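Local coordinates for protein catechol 1,2 dioxygenase (Acinetobacter radioresistens, PDB 2XSU) that probably catalyses the iron(III)-dependent intradiol cleavage of catechol by molecular oxygen to cis,cis-muconate, a step of the beta-ketoadipate pathway, and works as a homodimer, at residues 199-204 against 223-228; 217-222 against 247-252; 106-111 against 305-310. The protein carries 1 engineered substitution. All blocks are in the same frame, centred on the assembly; numbering follows the deposited sequence.

Interaction 1 of 3, residues 199-204 against 223-228. With FE (Fe (III) ion), chain B.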
loop_
_atom_site.group_PDB
_atom_site.type_symbol
_atom_site.label_atom_id
_atom_site.label_comp_id
_atom_site.label_asym_id
_atom_site.label_seq_id
_atom_site.Cartn_x
_atom_site.Cartn_y
_atom_site.Cartn_z
ATOM N N VAL A 199 8.948 9.811 -27.139
ATOM C CA VAL A 199 7.536 10.171 -27.198
ATOM C C VAL A 199 6.972 10.104 -25.781
ATOM O O VAL A 199 7.461 9.353 -24.945
ATOM C CB VAL A 199 6.791 9.234 -28.187
ATOM C CG1 VAL A 199 6.587 7.880 -27.611
ATOM C CG2 VAL A 199 5.488 9.837 -28.613
ATOM N N GLY A 200 5.998 10.963 -25.502
ATOM C CA GLY A 200 5.283 10.897 -24.239
ATOM C C GLY A 200 4.473 9.607 -24.198
ATOM O O GLY A 200 4.283 8.932 -25.211
ATOM N N TYR A 201 3.941 9.299 -23.041
ATOM C CA TYR A 201 3.314 8.010 -22.823
ATOM C C TYR A 201 2.292 8.125 -21.724
ATOM O O TYR A 201 2.337 9.057 -20.925
ATOM C CB TYR A 201 4.393 6.992 -22.434
ATOM C CG TYR A 201 5.277 7.432 -21.273
ATOM C CD1 TYR A 201 4.923 7.160 -19.943
ATOM C CD2 TYR A 201 6.484 8.088 -21.505
ATOM C CE1 TYR A 201 5.732 7.527 -18.892
ATOM C CE2 TYR A 201 7.320 8.473 -20.451
ATOM C CZ TYR A 201 6.935 8.207 -19.140
ATOM O OH TYR A 201 7.732 8.586 -18.078
ATOM N N GLY A 202 1.362 7.173 -21.713
ATOM C CA GLY A 202 0.460 6.981 -20.603
ATOM C C GLY A 202 0.822 5.864 -19.628
ATOM O O GLY A 202 1.740 5.053 -19.817
ATOM N N CYS A 203 0.027 5.833 -18.577
ATOM C CA CYS A 203 0.092 4.765 -17.601
ATOM C C CYS A 203 -0.335 3.462 -18.299
ATOM O O CYS A 203 -1.045 3.511 -19.307
ATOM C CB CYS A 203 -0.886 5.102 -16.480
ATOM S SG CYS A 203 -0.289 6.424 -15.388
ATOM N N PRO A 204 0.083 2.300 -17.765
ATOM C CA PRO A 204 -0.442 1.029 -18.327
ATOM C C PRO A 204 -1.974 1.025 -18.253
ATOM O O PRO A 204 -2.540 1.157 -17.157
ATOM C CB PRO A 204 0.159 -0.041 -17.408
ATOM C CG PRO A 204 1.359 0.617 -16.748
ATOM C CD PRO A 204 1.029 2.086 -16.658
ATOM N N PRO A 223 4.052 14.432 -21.094
ATOM C CA PRO A 223 4.704 14.904 -22.340
ATOM C C PRO A 223 6.067 14.249 -22.494
ATOM O O PRO A 223 6.662 13.757 -21.499
ATOM C CB PRO A 223 4.884 16.409 -22.119
ATOM C CG PRO A 223 5.102 16.504 -20.592
ATOM C CD PRO A 223 4.152 15.441 -20.020
ATOM N N SER A 224 6.577 14.265 -23.717
ATOM C CA SER A 224 7.942 13.762 -24.002
ATOM C C SER A 224 8.968 14.462 -23.096
ATOM O O SER A 224 8.867 15.679 -22.803
ATOM C CB SER A 224 8.302 14.029 -25.446
ATOM O OG SER A 224 8.244 15.422 -25.665
ATOM N N HIS A 225 9.960 13.685 -22.635
ATOM C CA HIS A 225 10.970 14.229 -21.710
ATOM C C HIS A 225 12.195 13.306 -21.660
ATOM O O HIS A 225 12.128 12.129 -22.027
ATOM C CB HIS A 225 10.393 14.358 -20.268
ATOM C CG HIS A 225 9.891 13.057 -19.698
ATOM N ND1 HIS A 225 8.626 12.564 -19.966
ATOM C CD2 HIS A 225 10.489 12.137 -18.890
ATOM C CE1 HIS A 225 8.466 11.403 -19.349
ATOM N NE2 HIS A 225 9.573 11.120 -18.681
ATOM N N VAL A 226 13.312 13.869 -21.217
ATOM C CA VAL A 226 14.528 13.090 -20.940
ATOM C C VAL A 226 14.927 13.367 -19.489
ATOM O O VAL A 226 15.005 14.534 -19.057
ATOM C CB VAL A 226 15.681 13.505 -21.917
ATOM C CG1 VAL A 226 17.012 12.795 -21.545
ATOM C CG2 VAL A 226 15.283 13.194 -23.386
ATOM N N HIS A 227 15.177 12.297 -18.730
ATOM C CA HIS A 227 15.544 12.409 -17.321
ATOM C C HIS A 227 17.047 12.624 -17.154
ATOM O O HIS A 227 17.839 12.066 -17.925
ATOM C CB HIS A 227 15.216 11.059 -16.644
ATOM C CG HIS A 227 13.758 10.757 -16.540
ATOM N ND1 HIS A 227 12.991 11.239 -15.504
ATOM C CD2 HIS A 227 12.924 9.987 -17.298
ATOM C CE1 HIS A 227 11.744 10.800 -15.634
ATOM N NE2 HIS A 227 11.668 10.063 -16.730
ATOM N N TYR A 228 17.429 13.344 -16.092
ATOM C CA TYR A 228 18.828 13.576 -15.729
ATOM C C TYR A 228 19.088 13.404 -14.237
ATOM O O TYR A 228 18.339 13.938 -13.419
ATOM C CB TYR A 228 19.217 15.021 -16.044
ATOM C CG TYR A 228 19.473 15.362 -17.473
ATOM C CD1 TYR A 228 18.420 15.438 -18.391
ATOM C CD2 TYR A 228 20.779 15.678 -17.915
ATOM C CE1 TYR A 228 18.662 15.769 -19.724
ATOM C CE2 TYR A 228 21.023 16.038 -19.252
ATOM C CZ TYR A 228 19.946 16.078 -20.143
ATOM O OH TYR A 228 20.138 16.405 -21.453
HETATM FE FE FE B . 9.962 9.297 -17.656
HETATM O O HOH W 1 8.977 10.706 -23.018
HETATM O O HOH W 2 9.323 8.284 -15.877
#
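Pro223 and Ser224 run close against the backbone of Gly200, whose CA lies 3.6 Å from Ser224 N. Pro223 also lends its carbonyl to the metal site: Pro223 O accepts a nearly straight hydrogen bond of 2.8 Å from His225 ND1, within the imidazole plane. That bond fixes the rotation of the His225 ring and aims NE2 at the iron. The side chain of Ser224 meets the Val199-Gly200 peptide through CB. At His225 a water bridges the two segments, donating to Val199 O and accepting from His225 N.

His225 NE2 binds iron(III) at 2.1 Å, and Tyr201 OH binds it at 2.4 Å. With Tyr167 and His227 they make up the two-tyrosine, two-histidine ferric site of the intradiol dioxygenases. The Tyr201 and His225 rings meet rim to rim, their planes at 51°, and Tyr201 OH sits at the imidazole edge, 3.2 Å from His225 CE1.

Two residues on, His227 reaches the same ion from the strand, NE2 to iron 2.1 Å; with CG anti to the carbonyl carbon (chi1 -68°), its imidazole is swung toward the metal. Its ring stacks on Trp159, and a water at 2.1 Å from the iron takes a further coordination position.

Interaction 2 of 3, residues 217-222 against 247-252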
loop_
_atom_site.group_PDB
_atom_site.type_symbol
_atom_site.label_atom_id
_atom_site.label_comp_id
_atom_site.label_asym_id
_atom_site.label_seq_id
_atom_site.Cartn_x
_atom_site.Cartn_y
_atom_site.Cartn_z
ATOM N N GLY A 217 -11.728 11.018 -13.251
ATOM C CA GLY A 217 -11.937 11.738 -14.523
ATOM C C GLY A 217 -10.668 12.286 -15.143
ATOM O O GLY A 217 -10.725 13.220 -15.950
ATOM N N ARG A 218 -9.524 11.673 -14.824
ATOM C CA ARG A 218 -8.212 12.196 -15.225
ATOM C C ARG A 218 -7.484 11.307 -16.244
ATOM O O ARG A 218 -7.582 10.081 -16.235
ATOM C CB ARG A 218 -7.310 12.361 -13.982
ATOM C CG ARG A 218 -7.681 13.516 -13.072
ATOM C CD ARG A 218 -6.698 13.647 -11.868
ATOM N NE ARG A 218 -5.345 13.770 -12.389
ATOM C CZ ARG A 218 -4.230 13.497 -11.706
ATOM N NH1 ARG A 218 -4.283 13.115 -10.427
ATOM N NH2 ARG A 218 -3.066 13.576 -12.329
ATOM N N HIS A 219 -6.732 11.955 -17.144
ATOM C CA HIS A 219 -5.824 11.243 -18.013
ATOM C C HIS A 219 -4.513 10.857 -17.270
ATOM O O HIS A 219 -4.165 11.455 -16.229
ATOM C CB HIS A 219 -5.551 12.075 -19.295
ATOM C CG HIS A 219 -4.570 13.202 -19.107
ATOM N ND1 HIS A 219 -3.206 12.995 -19.030
ATOM C CD2 HIS A 219 -4.753 14.537 -19.010
ATOM C CE1 HIS A 219 -2.595 14.153 -18.850
ATOM N NE2 HIS A 219 -3.509 15.105 -18.841
ATOM N N GLY A 220 -3.781 9.905 -17.819
ATOM C CA GLY A 220 -2.529 9.422 -17.231
ATOM C C GLY A 220 -1.304 9.649 -18.085
ATOM O O GLY A 220 -0.367 8.855 -18.049
ATOM N N ASN A 221 -1.298 10.758 -18.820
ATOM C CA ASN A 221 -0.239 11.010 -19.802
ATOM C C ASN A 221 0.858 11.968 -19.326
ATOM O O ASN A 221 0.573 12.949 -18.649
ATOM C CB ASN A 221 -0.849 11.599 -21.089
ATOM C CG ASN A 221 -1.870 10.669 -21.744
ATOM O OD1 ASN A 221 -3.055 11.024 -21.868
ATOM N ND2 ASN A 221 -1.434 9.484 -22.123
ATOM N N ARG A 222 2.096 11.708 -19.770
ATOM C CA ARG A 222 3.211 12.650 -19.597
ATOM C C ARG A 222 3.667 13.145 -20.983
ATOM O O ARG A 222 3.660 12.362 -21.938
ATOM C CB ARG A 222 4.412 11.996 -18.904
ATOM C CG ARG A 222 4.070 11.370 -17.571
ATOM C CD ARG A 222 5.280 11.302 -16.702
ATOM N NE ARG A 222 5.729 12.615 -16.290
ATOM C CZ ARG A 222 6.908 12.859 -15.740
ATOM N NH1 ARG A 222 7.792 11.872 -15.552
ATOM N NH2 ARG A 222 7.217 14.092 -15.401
ATOM N N ASP A 247 4.655 19.618 -27.364
ATOM C CA ASP A 247 3.929 18.433 -26.930
ATOM C C ASP A 247 2.528 18.824 -26.438
ATOM O O ASP A 247 2.362 19.794 -25.701
ATOM C CB ASP A 247 4.706 17.731 -25.802
ATOM C CG ASP A 247 4.256 16.299 -25.587
ATOM O OD1 ASP A 247 3.116 16.089 -25.136
ATOM O OD2 ASP A 247 5.056 15.373 -25.855
ATOM N N GLU A 248 1.544 18.042 -26.865
ATOM C CA GLU A 248 0.150 18.190 -26.421
ATOM C C GLU A 248 0.044 18.309 -24.897
ATOM O O GLU A 248 -0.800 19.072 -24.389
ATOM C CB GLU A 248 -0.657 16.980 -26.920
ATOM C CG GLU A 248 -2.093 16.961 -26.502
ATOM C CD GLU A 248 -2.855 15.724 -27.001
ATOM O OE1 GLU A 248 -2.234 14.706 -27.419
ATOM O OE2 GLU A 248 -4.097 15.780 -26.924
ATOM N N TYR A 249 0.849 17.525 -24.184
ATOM C CA TYR A 249 0.716 17.467 -22.717
ATOM C C TYR A 249 1.767 18.267 -21.966
ATOM O O TYR A 249 1.981 18.062 -20.752
ATOM C CB TYR A 249 0.718 16.018 -22.221
ATOM C CG TYR A 249 -0.499 15.272 -22.678
ATOM C CD1 TYR A 249 -1.731 15.484 -22.050
ATOM C CD2 TYR A 249 -0.422 14.407 -23.753
ATOM C CE1 TYR A 249 -2.891 14.815 -22.501
ATOM C CE2 TYR A 249 -1.574 13.722 -24.208
ATOM C CZ TYR A 249 -2.787 13.950 -23.585
ATOM O OH TYR A 249 -3.913 13.265 -24.029
ATOM N N LEU A 250 2.461 19.170 -22.668
ATOM C CA LEU A 250 3.533 19.930 -22.041
ATOM C C LEU A 250 3.154 20.569 -20.717
ATOM O O LEU A 250 3.903 20.451 -19.744
ATOM C CB LEU A 250 4.090 20.997 -23.006
ATOM C CG LEU A 250 5.259 21.853 -22.514
ATOM C CD1 LEU A 250 6.501 21.017 -22.290
ATOM C CD2 LEU A 250 5.588 22.945 -23.521
ATOM N N TRP A 251 2.004 21.256 -20.694
ATOM C CA TRP A 251 1.549 21.953 -19.489
ATOM C C TRP A 251 0.312 21.268 -18.873
ATOM O O TRP A 251 -0.469 21.891 -18.119
ATOM C CB TRP A 251 1.336 23.442 -19.819
ATOM C CG TRP A 251 2.651 24.125 -20.086
ATOM C CD1 TRP A 251 3.133 24.544 -21.293
ATOM C CD2 TRP A 251 3.633 24.482 -19.108
ATOM N NE1 TRP A 251 4.372 25.133 -21.126
ATOM C CE2 TRP A 251 4.704 25.103 -19.795
ATOM C CE3 TRP A 251 3.722 24.320 -17.719
ATOM C CZ2 TRP A 251 5.844 25.582 -19.139
ATOM C CZ3 TRP A 251 4.869 24.811 -17.057
ATOM C CH2 TRP A 251 5.909 25.424 -17.779
ATOM N N ASP A 252 0.172 19.970 -19.170
ATOM C CA ASP A 252 -0.935 19.125 -18.689
ATOM C C ASP A 252 -0.346 17.732 -18.350
ATOM O O ASP A 252 -0.946 16.702 -18.658
ATOM C CB ASP A 252 -2.010 19.010 -19.781
ATOM C CG ASP A 252 -3.328 18.379 -19.311
ATOM O OD1 ASP A 252 -3.692 18.440 -18.113
ATOM O OD2 ASP A 252 -4.025 17.833 -20.200
#
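Tyr249 is packed against two side chains of the 217-222 segment, Asn221 over a face of its ring and His219 alongside. Asn221 CB stands 3.7 Å from the centroid of the phenol ring and only 6° off the normal, a CH-pi contact. From there the amide leans outward along the ring, its plane 36° from that of the phenol, and OD1 comes to 3.2 Å from Tyr249 OH. The aliphatic chain of Glu248, from Tyr249's own segment, lies over the opposite face, offset toward the rim.

His219 and Tyr249 point in opposing directions as they pass, with ring planes 47° apart and centroids 4.7 Å apart. Tyr249 CE1 sits over the centre of the imidazole face. His219 ND1 accepts the backbone N-H of Asn221 at 2.9 Å, with that nitrogen near the ring plane, while NE2 faces Asp252, lying 3.0 Å from the backbone O and 3.1 Å from OD2. The carboxylate is turned steeply to the imidazole plane.

In this way the loop between strands 238-244 and 263-269 packs on the residues leading into strand 221-231. The loop is shaped here by two successive type I beta turns, and Asp247 OD1 adds an Asx turn by accepting from Tyr249 N. Arg222 starts out away from the 247-252 segment, and its NE forms a salt bridge with Asp253, the next residue of that loop. Since ND1 of His219 accepts a hydrogen bond, it is unprotonated, and the ring proton probably lies on NE2, on the side facing Asp252.

Interaction 3 of 3, residues 106-111 against 305-310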
loop_
_atom_site.group_PDB
_atom_site.type_symbol
_atom_site.label_atom_id
_atom_site.label_comp_id
_atom_site.label_asym_id
_atom_site.label_seq_id
_atom_site.Cartn_x
_atom_site.Cartn_y
_atom_site.Cartn_z
ATOM N N THR A 106 13.322 18.676 -10.842
ATOM C CA THR A 106 11.971 18.128 -10.929
ATOM C C THR A 106 11.965 16.630 -10.618
ATOM O O THR A 106 12.991 16.093 -10.141
ATOM C CB THR A 106 11.242 18.538 -12.234
ATOM O OG1 THR A 106 9.835 18.340 -12.050
ATOM C CG2 THR A 106 11.763 17.763 -13.467
ATOM N N ILE A 107 10.826 15.975 -10.828
ATOM C CA ILE A 107 10.669 14.612 -10.293
ATOM C C ILE A 107 11.546 13.582 -10.984
ATOM O O ILE A 107 11.846 13.707 -12.205
ATOM C CB ILE A 107 9.206 14.154 -10.298
ATOM C CG1 ILE A 107 8.725 13.873 -11.723
ATOM C CG2 ILE A 107 8.345 15.210 -9.574
ATOM C CD1 ILE A 107 7.272 13.245 -11.759
ATOM N N GLU A 108 11.989 12.601 -10.207
ATOM C CA GLU A 108 12.774 11.486 -10.753
ATOM C C GLU A 108 11.913 10.528 -11.594
ATOM O O GLU A 108 12.405 9.981 -12.581
ATOM C CB GLU A 108 13.388 10.704 -9.586
ATOM C CG GLU A 108 14.365 9.594 -9.975
ATOM C CD GLU A 108 14.950 8.885 -8.747
ATOM O OE1 GLU A 108 15.218 9.563 -7.726
ATOM O OE2 GLU A 108 15.162 7.649 -8.807
ATOM N N GLY A 109 10.653 10.308 -11.195
ATOM C CA GLY A 109 9.862 9.212 -11.746
ATOM C C GLY A 109 10.340 7.888 -11.170
ATOM O O GLY A 109 11.347 7.836 -10.453
ATOM N N PRO A 110 9.639 6.806 -11.516
ATOM C CA PRO A 110 9.928 5.516 -10.931
ATOM C C PRO A 110 10.782 4.586 -11.772
ATOM O O PRO A 110 10.888 3.385 -11.417
ATOM C CB PRO A 110 8.517 4.918 -10.770
ATOM C CG PRO A 110 7.774 5.411 -11.949
ATOM C CD PRO A 110 8.340 6.827 -12.200
ATOM N N LEU A 111 11.407 5.097 -12.838
ATOM C CA LEU A 111 11.989 4.180 -13.851
ATOM C C LEU A 111 13.517 4.283 -14.028
ATOM O O LEU A 111 14.078 3.779 -15.029
ATOM C CB LEU A 111 11.265 4.341 -15.199
ATOM C CG LEU A 111 9.744 4.177 -15.139
ATOM C CD1 LEU A 111 9.124 4.430 -16.534
ATOM C CD2 LEU A 111 9.333 2.813 -14.573
ATOM N N VAL A 305 18.712 11.966 -2.577
ATOM C CA VAL A 305 17.551 11.264 -2.032
ATOM C C VAL A 305 17.831 9.765 -2.071
ATOM O O VAL A 305 18.042 9.206 -3.143
ATOM C CB VAL A 305 16.293 11.599 -2.882
ATOM C CG1 VAL A 305 15.098 10.768 -2.451
ATOM C CG2 VAL A 305 15.956 13.087 -2.774
ATOM N N GLU A 306 17.866 9.122 -0.902
ATOM C CA GLU A 306 17.867 7.645 -0.816
ATOM C C GLU A 306 16.506 7.089 -1.235
ATOM O O GLU A 306 15.455 7.533 -0.755
ATOM C CB GLU A 306 18.174 7.174 0.613
ATOM C CG GLU A 306 19.503 7.640 1.165
ATOM C CD GLU A 306 19.717 7.250 2.632
ATOM O OE1 GLU A 306 18.718 7.000 3.368
ATOM O OE2 GLU A 306 20.900 7.204 3.051
ATOM N N ARG A 307 16.540 6.092 -2.110
ATOM C CA ARG A 307 15.332 5.519 -2.679
ATOM C C ARG A 307 15.687 4.150 -3.262
ATOM O O ARG A 307 16.781 3.979 -3.826
ATOM C CB ARG A 307 14.803 6.464 -3.783
ATOM C CG ARG A 307 13.470 6.017 -4.364
ATOM C CD ARG A 307 12.865 7.028 -5.372
ATOM N NE ARG A 307 11.668 6.452 -5.978
ATOM C CZ ARG A 307 10.901 7.054 -6.881
ATOM N NH1 ARG A 307 11.195 8.291 -7.300
ATOM N NH2 ARG A 307 9.829 6.424 -7.363
ATOM N N ARG A 308 14.793 3.170 -3.123
ATOM C CA ARG A 308 15.033 1.860 -3.734
ATOM C C ARG A 308 14.936 1.980 -5.252
ATOM O O ARG A 308 13.950 2.511 -5.792
ATOM C CB ARG A 308 14.058 0.797 -3.210
ATOM C CG ARG A 308 14.426 -0.631 -3.675
ATOM C CD ARG A 308 13.709 -1.676 -2.845
ATOM N NE ARG A 308 12.275 -1.631 -3.047
ATOM C CZ ARG A 308 11.397 -2.255 -2.256
ATOM N NH1 ARG A 308 11.817 -2.940 -1.196
ATOM N NH2 ARG A 308 10.105 -2.148 -2.510
ATOM N N ARG A 309 16.006 1.580 -5.924
ATOM C CA ARG A 309 16.068 1.731 -7.374
ATOM C C ARG A 309 16.513 0.427 -7.985
ATOM O O ARG A 309 17.327 -0.298 -7.387
ATOM C CB ARG A 309 17.039 2.852 -7.751
ATOM C CG ARG A 309 16.496 4.226 -7.368
ATOM C CD ARG A 309 17.577 5.247 -7.353
ATOM N NE ARG A 309 17.115 6.598 -7.011
ATOM C CZ ARG A 309 17.593 7.337 -6.017
ATOM N NH1 ARG A 309 18.509 6.856 -5.169
ATOM N NH2 ARG A 309 17.108 8.574 -5.835
ATOM N N ALA A 310 15.945 0.117 -9.144
ATOM C CA ALA A 310 16.364 -1.051 -9.914
ATOM C C ALA A 310 17.865 -0.963 -10.263
ATOM O O ALA A 310 18.445 0.116 -10.319
ATOM C CB ALA A 310 15.519 -1.154 -11.164
HETATM O O HOH W 3 13.002 10.372 -6.108
HETATM O O HOH W 4 13.839 1.849 -10.344
#
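Extended chains let Glu108 and Arg309 meet: Glu108 leaves the backbone with CG anti to N (chi1 -174°) and continues straight, while Arg309, its CG anti to the carbonyl carbon (chi1 -70°), stays extended as far as NE. The guanidinium takes the carboxylate side-on. NE bonds to Glu108 OE2 and NH2 to Glu108 OE1, each at 2.9 Å, nearly straight and on the syn side of its oxygen, with the two planes 21° apart. NH2 also donates, together with NH1, to Val305 O of its own segment, both bonds bent. Arg307 CB lies 3.6 Å above the centre of this guanidinium.

Arg307, also extended, reaches past them to the Gly109-Pro110 backbone, NH2 lying 3.7 Å from Pro110 CA. A water links its NH1 to Glu108 OE1. The guanidinium of Arg307 also makes a cation-pi contact with Trp58 of the second subunit, where Arg308 forms a salt bridge to Asp66.

The C-terminal segment is thus tied to the loop ahead of strand 113-114 by a charged pair at a buried glutamate, whose carboxylate, facing two arginines, is expected to stay ionised.

Interactions 1 and 2 share strand 221-231 and sit side by side, centres about 10 Å apart; along the chain their segments alternate. Tyr201 O bonds to Arg222 N, and Asp247 OD2 to Ser224 N, so the 247-252 loop backs directly onto the chain that leads to the iron-binding histidines. Interaction 3 spans nearly the whole catalytic region, joining residues 106-111 to the C-terminal 305-310, and the other two fall in the sequence between. Its centre is about 15 Å from interaction 1, yet Glu108 O packs on His227 CE1, so this loop borders the metal site. Interactions 2 and 3, about 21 Å apart, each touch the second subunit.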